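Local coordinates for putative branched-chain amino acid ABC transporter, periplasmic branched-chain amino acid-binding protein (Pseudomonas protegens Pf-5, PDB 4RU0), which probably binds branched-chain amino acids or similar small solutes in the periplasm for uptake by an ABC transporter, at residues 161-166 / 414-419; 176-181 / 205-210. All blocks are in the same frame, centred on the assembly; numbering follows the deposited sequence.

Interaction 1: residues 161-166 / 414-419; sequences ASTLVN and IAADRA
Asn166, Ser162 and Thr163, on one flank of helix 157-172, meet the end of strand 407-415 and the turn into helix 418-435. In this periplasmic binding protein of the leucine-binding family, that strand forms one edge of a seven-stranded sheet, so the contact fastens a helix of an alpha/beta lobe against the sheet's border. Asn166 makes its contacts from the root outward. CB rests against the methyl CG2 of Ile414 at 3.8 Å. CG, anti to the carbonyl carbon (chi1 -70°), lets the amide point at Ala415 O, and ND2 then gives a hydrogen bond to that oxygen at 2.8 Å. The acceptor lies almost in the amide plane of Asn166, and the nitrogen approaches in the carbonyl plane, which aligns the flat end of the side chain with the bond at the end of the edge strand. A leucine here would probably leave Ala415 O without its amide donor. One turn earlier, Ser162 CB packs on Ala416 CB at 3.6 Å. Next to Ser162 along the helix, Thr163 sets its methyl CG2 against Ala416 CB at 3.5 Å and 3.3 Å from Ile414 O, while OG1 turns back to hydrogen-bond Glu160 O within its own helix. Beyond Ala416 the chain makes an inverse gamma turn centred on Asp417, which is also the N-cap of helix 418-435; its OD1 makes a weak hydrogen bond to Leu420 N. The helix 157-172 grips that cap residue from its backbone side: Ser162 OG, anti to its own nitrogen at chi1 -173°, accepts the Asp417 N-H at 2.7 Å, with an N-H...O angle of 163°.

Interaction 2: residues 176-181 / 205-210; sequences DRLKGK and EKYGFE
The entrances to the two parallel strands of a beta-alpha-beta unit meet here: the turn before strand 182-188 faces the link from helix 197-207 into strand 210-216, its neighbour in the sheet, with Leu178 set against Tyr207 and Phe209. The Leu178 side chain runs alongside that of Tyr207 in the same direction; CD1 of Leu178 touches Tyr207 CB at 3.8 Å and meets its ring obliquely. Beyond that contact the Tyr207 ring stacks on Phe175, and Leu178 also packs on Ile168 and Ala169 of helix 157-172. Leu178 opens a type II turn that Gly180, at phi 89°, lets close through Lys181 N to Leu178 O at 2.9 Å. The same carbonyl oxygen is 3.4 Å from Phe209 CB. Across the contact, Gly208 ends the helix at a positive phi, and its CA comes within 4.7 Å of Lys179 CA. A water lies between Lys179 N and Tyr207 O, though its bond from Lys179 N is weak. At its far end Lys181 NZ reaches back to Arg177 O, 3.1 Å away, and pairs with Glu172. Strand pairing begins beside this turn: Glu210 N donates to Lys181 O at 2.8 Å, approaching at a C=O...N angle of 165°.

Overall arrangement
Coming from the N terminus, the chain enters helix 157-172, which supplies the first half of interaction 1, and then turns through 176-181 into strand 182-188. Helix 197-207 follows, and residues 205-210 close the short loop of interaction 2. Only much later, after the rest of the sheet has been laid down, does 414-419 return to the helix and close the long loop of interaction 1, so interaction 2 nests wholly inside it. The two involve opposite edge strands, 210-216 and 407-415. Helix 157-172 joins them: Val165, from interaction 1's helical segment, packs on both Leu178 and Phe209. Their centres are about 15 Å apart.

Interaction 1: residues 161-166 / 414-419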
ATOM      1  N   ALA A 161      -0.638 -11.206  -5.006  1.00 24.01           N
ATOM      2  CA  ALA A 161      -1.133 -12.407  -5.660  1.00 18.00           C
ATOM      3  C   ALA A 161      -0.692 -13.637  -4.885  1.00 20.95           C
ATOM      4  O   ALA A 161      -1.505 -14.511  -4.584  1.00 26.09           O
ATOM      5  CB  ALA A 161      -0.646 -12.477  -7.100  1.00 17.00           C
ATOM      6  N   SER A 162       0.593 -13.691  -4.546  1.00 19.81           N
ATOM      7  CA  SER A 162       1.126 -14.825  -3.800  1.00 24.03           C
ATOM      8  C   SER A 162       0.442 -14.999  -2.443  1.00 20.68           C
ATOM      9  O   SER A 162       0.043 -16.104  -2.098  1.00 21.41           O
ATOM     10  CB  SER A 162       2.632 -14.681  -3.607  1.00 21.24           C
ATOM     11  OG  SER A 162       3.177 -15.850  -3.015  1.00 28.57           O
ATOM     12  N   THR A 163       0.308 -13.914  -1.681  1.00 20.87           N
ATOM     13  CA  THR A 163      -0.365 -13.981  -0.380  1.00 29.33           C
ATOM     14  C   THR A 163      -1.828 -14.396  -0.531  1.00 21.10           C
ATOM     15  O   THR A 163      -2.356 -15.143   0.294  1.00 22.21           O
ATOM     16  CB  THR A 163      -0.314 -12.639   0.381  1.00 35.62           C
ATOM     17  OG1 THR A 163      -1.117 -11.667  -0.295  1.00 45.29           O
ATOM     18  CG2 THR A 163       1.098 -12.133   0.480  1.00 23.64           C
ATOM     19  N   LEU A 164      -2.480 -13.901  -1.581  1.00 19.26           N
ATOM     20  CA  LEU A 164      -3.854 -14.287  -1.882  1.00 18.38           C
ATOM     21  C   LEU A 164      -3.935 -15.803  -2.042  1.00 30.53           C
ATOM     22  O   LEU A 164      -4.777 -16.453  -1.425  1.00 27.87           O
ATOM     23  CB  LEU A 164      -4.356 -13.579  -3.150  1.00 21.78           C
ATOM     24  CG  LEU A 164      -5.795 -13.800  -3.663  1.00 17.83           C
ATOM     25  CD1 LEU A 164      -5.876 -14.957  -4.656  1.00 15.28           C
ATOM     26  CD2 LEU A 164      -6.778 -13.997  -2.501  1.00 16.83           C
ATOM     27  N   VAL A 165      -3.043 -16.361  -2.853  1.00 18.56           N
ATOM     28  CA  VAL A 165      -3.009 -17.800  -3.090  1.00 24.21           C
ATOM     29  C   VAL A 165      -2.634 -18.568  -1.818  1.00 21.26           C
ATOM     30  O   VAL A 165      -3.200 -19.619  -1.519  1.00 21.93           O
ATOM     31  CB  VAL A 165      -2.025 -18.145  -4.232  1.00 19.18           C
ATOM     32  CG1 VAL A 165      -1.686 -19.626  -4.231  1.00 20.68           C
ATOM     33  CG2 VAL A 165      -2.606 -17.721  -5.580  1.00 17.54           C
ATOM     34  N   ASN A 166      -1.698 -18.024  -1.050  1.00 22.50           N
ATOM     35  CA  ASN A 166      -1.261 -18.684   0.172  1.00 24.95           C
ATOM     36  C   ASN A 166      -2.362 -18.736   1.227  1.00 30.67           C
ATOM     37  O   ASN A 166      -2.433 -19.685   2.014  1.00 27.46           O
ATOM     38  CB  ASN A 166      -0.022 -17.999   0.737  1.00 26.37           C
ATOM     39  CG  ASN A 166       1.200 -18.240  -0.111  1.00 38.85           C
ATOM     40  OD1 ASN A 166       1.175 -19.080  -1.010  1.00 43.28           O
ATOM     41  ND2 ASN A 166       2.280 -17.508   0.164  1.00 38.09           N
ATOM     42  N   ILE A 414      -0.011 -13.185   6.390  1.00 38.49           N
ATOM     43  CA  ILE A 414       0.236 -14.194   5.376  1.00 33.10           C
ATOM     44  C   ILE A 414       1.386 -13.744   4.480  1.00 39.43           C
ATOM     45  O   ILE A 414       1.237 -12.798   3.704  1.00 42.08           O
ATOM     46  CB  ILE A 414      -1.015 -14.440   4.507  1.00 40.37           C
ATOM     47  CG1 ILE A 414      -2.262 -14.602   5.385  1.00 37.93           C
ATOM     48  CG2 ILE A 414      -0.809 -15.635   3.590  1.00 30.61           C
ATOM     49  CD1 ILE A 414      -2.224 -15.805   6.301  1.00 33.23           C
ATOM     50  N   ALA A 415       2.530 -14.411   4.583  1.00 36.98           N
ATOM     51  CA  ALA A 415       3.698 -14.043   3.785  1.00 37.23           C
ATOM     52  C   ALA A 415       3.585 -14.546   2.345  1.00 35.88           C
ATOM     53  O   ALA A 415       3.055 -15.629   2.098  1.00 33.49           O
ATOM     54  CB  ALA A 415       4.968 -14.581   4.430  1.00 35.63           C
ATOM     55  N   ALA A 416       4.093 -13.756   1.402  1.00 31.00           N
ATOM     56  CA  ALA A 416       4.148 -14.154  -0.005  1.00 29.81           C
ATOM     57  C   ALA A 416       5.373 -15.007  -0.287  1.00 38.25           C
ATOM     58  O   ALA A 416       6.373 -14.922   0.427  1.00 41.03           O
ATOM     59  CB  ALA A 416       4.162 -12.936  -0.904  1.00 28.54           C
ATOM     60  N   ASP A 417       5.297 -15.819  -1.336  1.00 30.43           N
ATOM     61  CA  ASP A 417       6.456 -16.570  -1.796  1.00 31.59           C
ATOM     62  C   ASP A 417       7.239 -15.711  -2.782  1.00 36.24           C
ATOM     63  O   ASP A 417       7.183 -15.921  -3.997  1.00 32.09           O
ATOM     64  CB  ASP A 417       6.033 -17.887  -2.442  1.00 31.57           C
ATOM     65  CG  ASP A 417       7.192 -18.853  -2.609  1.00 46.71           C
ATOM     66  OD1 ASP A 417       8.347 -18.472  -2.310  1.00 49.17           O
ATOM     67  OD2 ASP A 417       6.951 -19.995  -3.052  1.00 48.31           O
ATOM     68  N   ARG A 418       7.961 -14.733  -2.251  1.00 31.59           N
ATOM     69  CA  ARG A 418       8.628 -13.754  -3.092  1.00 34.55           C
ATOM     70  C   ARG A 418       9.777 -14.370  -3.888  1.00 36.59           C
ATOM     71  O   ARG A 418      10.091 -13.912  -4.985  1.00 37.56           O
ATOM     72  CB  ARG A 418       9.123 -12.591  -2.241  1.00 34.20           C
ATOM     73  CG  ARG A 418       7.993 -11.763  -1.654  1.00 30.59           C
ATOM     74  CD  ARG A 418       8.402 -11.121  -0.348  1.00 31.90           C
ATOM     75  NE  ARG A 418       9.517 -10.213  -0.537  1.00 49.98           N
ATOM     76  CZ  ARG A 418      10.281  -9.749   0.445  1.00 47.98           C
ATOM     77  NH1 ARG A 418      10.057 -10.115   1.703  1.00 45.67           N
ATOM     78  NH2 ARG A 418      11.274  -8.922   0.160  1.00 44.44           N
ATOM     79  N   ALA A 419      10.394 -15.411  -3.338  1.00 36.94           N
ATOM     80  CA  ALA A 419      11.460 -16.118  -4.041  1.00 39.06           C
ATOM     81  C   ALA A 419      10.918 -16.739  -5.325  1.00 40.67           C
ATOM     82  O   ALA A 419      11.566 -16.699  -6.374  1.00 42.71           O
ATOM     83  CB  ALA A 419      12.074 -17.185  -3.151  1.00 37.37           C
TER

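Interaction 2: residues 176-181 / 205-210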
ATOM      1  N   ASP A 176      -1.542 -28.729  -1.643  1.00 34.92           N
ATOM      2  CA  ASP A 176      -1.982 -29.907  -2.389  1.00 41.13           C
ATOM      3  C   ASP A 176      -3.442 -29.786  -2.798  1.00 36.77           C
ATOM      4  O   ASP A 176      -3.838 -30.246  -3.869  1.00 37.97           O
ATOM      5  CB  ASP A 176      -1.786 -31.176  -1.557  1.00 54.28           C
ATOM      6  CG  ASP A 176      -0.330 -31.464  -1.272  1.00 70.68           C
ATOM      7  OD1 ASP A 176       0.514 -31.141  -2.133  1.00 75.03           O
ATOM      8  OD2 ASP A 176      -0.031 -32.010  -0.188  1.00 80.91           O
ATOM      9  N   ARG A 177      -4.231 -29.161  -1.930  1.00 31.67           N
ATOM     10  CA  ARG A 177      -5.664 -28.992  -2.141  1.00 36.99           C
ATOM     11  C   ARG A 177      -6.024 -27.955  -3.208  1.00 34.54           C
ATOM     12  O   ARG A 177      -7.185 -27.833  -3.569  1.00 41.91           O
ATOM     13  CB  ARG A 177      -6.328 -28.604  -0.823  1.00 38.77           C
ATOM     14  CG  ARG A 177      -6.058 -29.576   0.302  1.00 39.02           C
ATOM     15  CD  ARG A 177      -6.862 -30.849   0.125  1.00 46.62           C
ATOM     16  NE  ARG A 177      -6.321 -31.934   0.937  1.00 59.32           N
ATOM     17  CZ  ARG A 177      -5.357 -32.755   0.527  1.00 66.76           C
ATOM     18  NH1 ARG A 177      -4.833 -32.613  -0.688  1.00 65.90           N
ATOM     19  NH2 ARG A 177      -4.914 -33.717   1.327  1.00 65.69           N
ATOM     20  N   LEU A 178      -5.045 -27.194  -3.693  1.00 34.86           N
ATOM     21  CA  LEU A 178      -5.318 -26.189  -4.720  1.00 28.31           C
ATOM     22  C   LEU A 178      -5.571 -26.854  -6.068  1.00 32.04           C
ATOM     23  O   LEU A 178      -6.341 -26.347  -6.889  1.00 22.39           O
ATOM     24  CB  LEU A 178      -4.168 -25.187  -4.836  1.00 30.13           C
ATOM     25  CG  LEU A 178      -3.963 -24.239  -3.655  1.00 23.74           C
ATOM     26  CD1 LEU A 178      -2.754 -23.364  -3.899  1.00 23.75           C
ATOM     27  CD2 LEU A 178      -5.203 -23.395  -3.406  1.00 21.87           C
ATOM     28  N   LYS A 179      -4.907 -27.983  -6.293  1.00 26.27           N
ATOM     29  CA  LYS A 179      -5.171 -28.792  -7.474  1.00 37.82           C
ATOM     30  C   LYS A 179      -6.653 -29.136  -7.503  1.00 35.69           C
ATOM     31  O   LYS A 179      -7.193 -29.654  -6.526  1.00 54.01           O
ATOM     32  CB  LYS A 179      -4.318 -30.064  -7.465  1.00 31.84           C
ATOM     33  CG  LYS A 179      -4.159 -30.709  -8.828  1.00 43.61           C
ATOM     34  CD  LYS A 179      -3.153 -31.846  -8.799  1.00 56.35           C
ATOM     35  CE  LYS A 179      -2.874 -32.359 -10.204  1.00 65.57           C
ATOM     36  NZ  LYS A 179      -4.128 -32.755 -10.904  1.00 65.15           N
ATOM     37  N   GLY A 180      -7.319 -28.822  -8.607  1.00 31.03           N
ATOM     38  CA  GLY A 180      -8.744 -29.087  -8.708  1.00 31.98           C
ATOM     39  C   GLY A 180      -9.646 -27.962  -8.218  1.00 32.10           C
ATOM     40  O   GLY A 180     -10.869 -28.117  -8.155  1.00 36.61           O
ATOM     41  N   LYS A 181      -9.050 -26.827  -7.865  1.00 20.60           N
ATOM     42  CA  LYS A 181      -9.819 -25.672  -7.426  1.00 23.29           C
ATOM     43  C   LYS A 181      -9.901 -24.627  -8.528  1.00 18.35           C
ATOM     44  O   LYS A 181      -9.049 -24.581  -9.413  1.00 21.94           O
ATOM     45  CB  LYS A 181      -9.197 -25.063  -6.169  1.00 19.03           C
ATOM     46  CG  LYS A 181      -9.290 -25.957  -4.953  1.00 20.41           C
ATOM     47  CD  LYS A 181     -10.728 -26.124  -4.505  1.00 27.27           C
ATOM     48  CE  LYS A 181     -10.910 -27.390  -3.668  1.00 36.29           C
ATOM     49  NZ  LYS A 181     -10.087 -27.378  -2.432  1.00 41.54           N
ATOM     50  N   GLU A 205       0.308 -22.509 -12.651  1.00 23.53           N
ATOM     51  CA  GLU A 205       1.111 -23.577 -13.240  1.00 35.31           C
ATOM     52  C   GLU A 205       1.732 -24.459 -12.162  1.00 32.50           C
ATOM     53  O   GLU A 205       1.794 -25.676 -12.305  1.00 44.85           O
ATOM     54  CB  GLU A 205       2.215 -23.003 -14.134  1.00 35.39           C
ATOM     55  CG  GLU A 205       1.717 -22.397 -15.430  1.00 55.69           C
ATOM     56  CD  GLU A 205       2.855 -21.998 -16.354  1.00 65.56           C
ATOM     57  OE1 GLU A 205       2.692 -21.015 -17.109  1.00 68.95           O
ATOM     58  OE2 GLU A 205       3.909 -22.674 -16.327  1.00 77.03           O
ATOM     59  N   LYS A 206       2.201 -23.834 -11.089  1.00 30.92           N
ATOM     60  CA  LYS A 206       2.834 -24.567 -10.005  1.00 29.03           C
ATOM     61  C   LYS A 206       1.848 -25.409  -9.202  1.00 28.44           C
ATOM     62  O   LYS A 206       2.096 -26.583  -8.947  1.00 30.70           O
ATOM     63  CB  LYS A 206       3.558 -23.612  -9.059  1.00 30.06           C
ATOM     64  CG  LYS A 206       4.268 -24.341  -7.929  1.00 35.66           C
ATOM     65  CD  LYS A 206       5.065 -23.402  -7.052  1.00 39.53           C
ATOM     66  CE  LYS A 206       5.865 -24.184  -6.023  1.00 38.27           C
ATOM     67  NZ  LYS A 206       6.846 -25.095  -6.676  1.00 47.35           N
ATOM     68  N   TYR A 207       0.730 -24.814  -8.803  1.00 25.80           N
ATOM     69  CA  TYR A 207      -0.172 -25.484  -7.874  1.00 25.58           C
ATOM     70  C   TYR A 207      -1.389 -26.104  -8.554  1.00 24.99           C
ATOM     71  O   TYR A 207      -2.139 -26.861  -7.933  1.00 25.43           O
ATOM     72  CB  TYR A 207      -0.606 -24.506  -6.784  1.00 29.04           C
ATOM     73  CG  TYR A 207       0.552 -24.051  -5.927  1.00 33.38           C
ATOM     74  CD1 TYR A 207       1.267 -24.964  -5.160  1.00 27.99           C
ATOM     75  CD2 TYR A 207       0.943 -22.718  -5.896  1.00 24.34           C
ATOM     76  CE1 TYR A 207       2.333 -24.560  -4.382  1.00 29.76           C
ATOM     77  CE2 TYR A 207       2.008 -22.304  -5.116  1.00 26.09           C
ATOM     78  CZ  TYR A 207       2.698 -23.231  -4.361  1.00 36.27           C
ATOM     79  OH  TYR A 207       3.759 -22.827  -3.586  1.00 41.02           O
ATOM     80  N   GLY A 208      -1.581 -25.789  -9.829  1.00 24.44           N
ATOM     81  CA  GLY A 208      -2.575 -26.475 -10.631  1.00 24.79           C
ATOM     82  C   GLY A 208      -4.029 -26.090 -10.420  1.00 33.95           C
ATOM     83  O   GLY A 208      -4.922 -26.863 -10.764  1.00 40.67           O
ATOM     84  N   PHE A 209      -4.288 -24.911  -9.862  1.00 26.50           N
ATOM     85  CA  PHE A 209      -5.670 -24.444  -9.784  1.00 20.99           C
ATOM     86  C   PHE A 209      -6.050 -23.781 -11.110  1.00 18.47           C
ATOM     87  O   PHE A 209      -5.203 -23.269 -11.826  1.00 18.56           O
ATOM     88  CB  PHE A 209      -5.884 -23.484  -8.601  1.00 21.37           C
ATOM     89  CG  PHE A 209      -5.078 -22.215  -8.676  1.00 18.18           C
ATOM     90  CD1 PHE A 209      -5.536 -21.118  -9.395  1.00 18.88           C
ATOM     91  CD2 PHE A 209      -3.878 -22.105  -7.990  1.00 17.52           C
ATOM     92  CE1 PHE A 209      -4.794 -19.952  -9.457  1.00 24.69           C
ATOM     93  CE2 PHE A 209      -3.131 -20.936  -8.048  1.00 24.11           C
ATOM     94  CZ  PHE A 209      -3.589 -19.860  -8.782  1.00 15.58           C
ATOM     95  N   GLU A 210      -7.330 -23.806 -11.441  1.00 18.21           N
ATOM     96  CA  GLU A 210      -7.793 -23.168 -12.661  1.00 17.98           C
ATOM     97  C   GLU A 210      -7.743 -21.648 -12.501  1.00 16.07           C
ATOM     98  O   GLU A 210      -8.361 -21.082 -11.605  1.00 15.16           O
ATOM     99  CB  GLU A 210      -9.204 -23.638 -13.013  1.00 21.41           C
ATOM    100  CG  GLU A 210      -9.634 -23.286 -14.422  1.00 31.28           C
ATOM    101  CD  GLU A 210     -10.984 -23.877 -14.784  1.00 44.79           C
ATOM    102  OE1 GLU A 210     -11.296 -24.997 -14.316  1.00 52.87           O
ATOM    103  OE2 GLU A 210     -11.731 -23.224 -15.542  1.00 47.10           O
TER
HETATM  104  O   HOH W   1      -1.767 -27.897  -5.728  1.00 31.89           O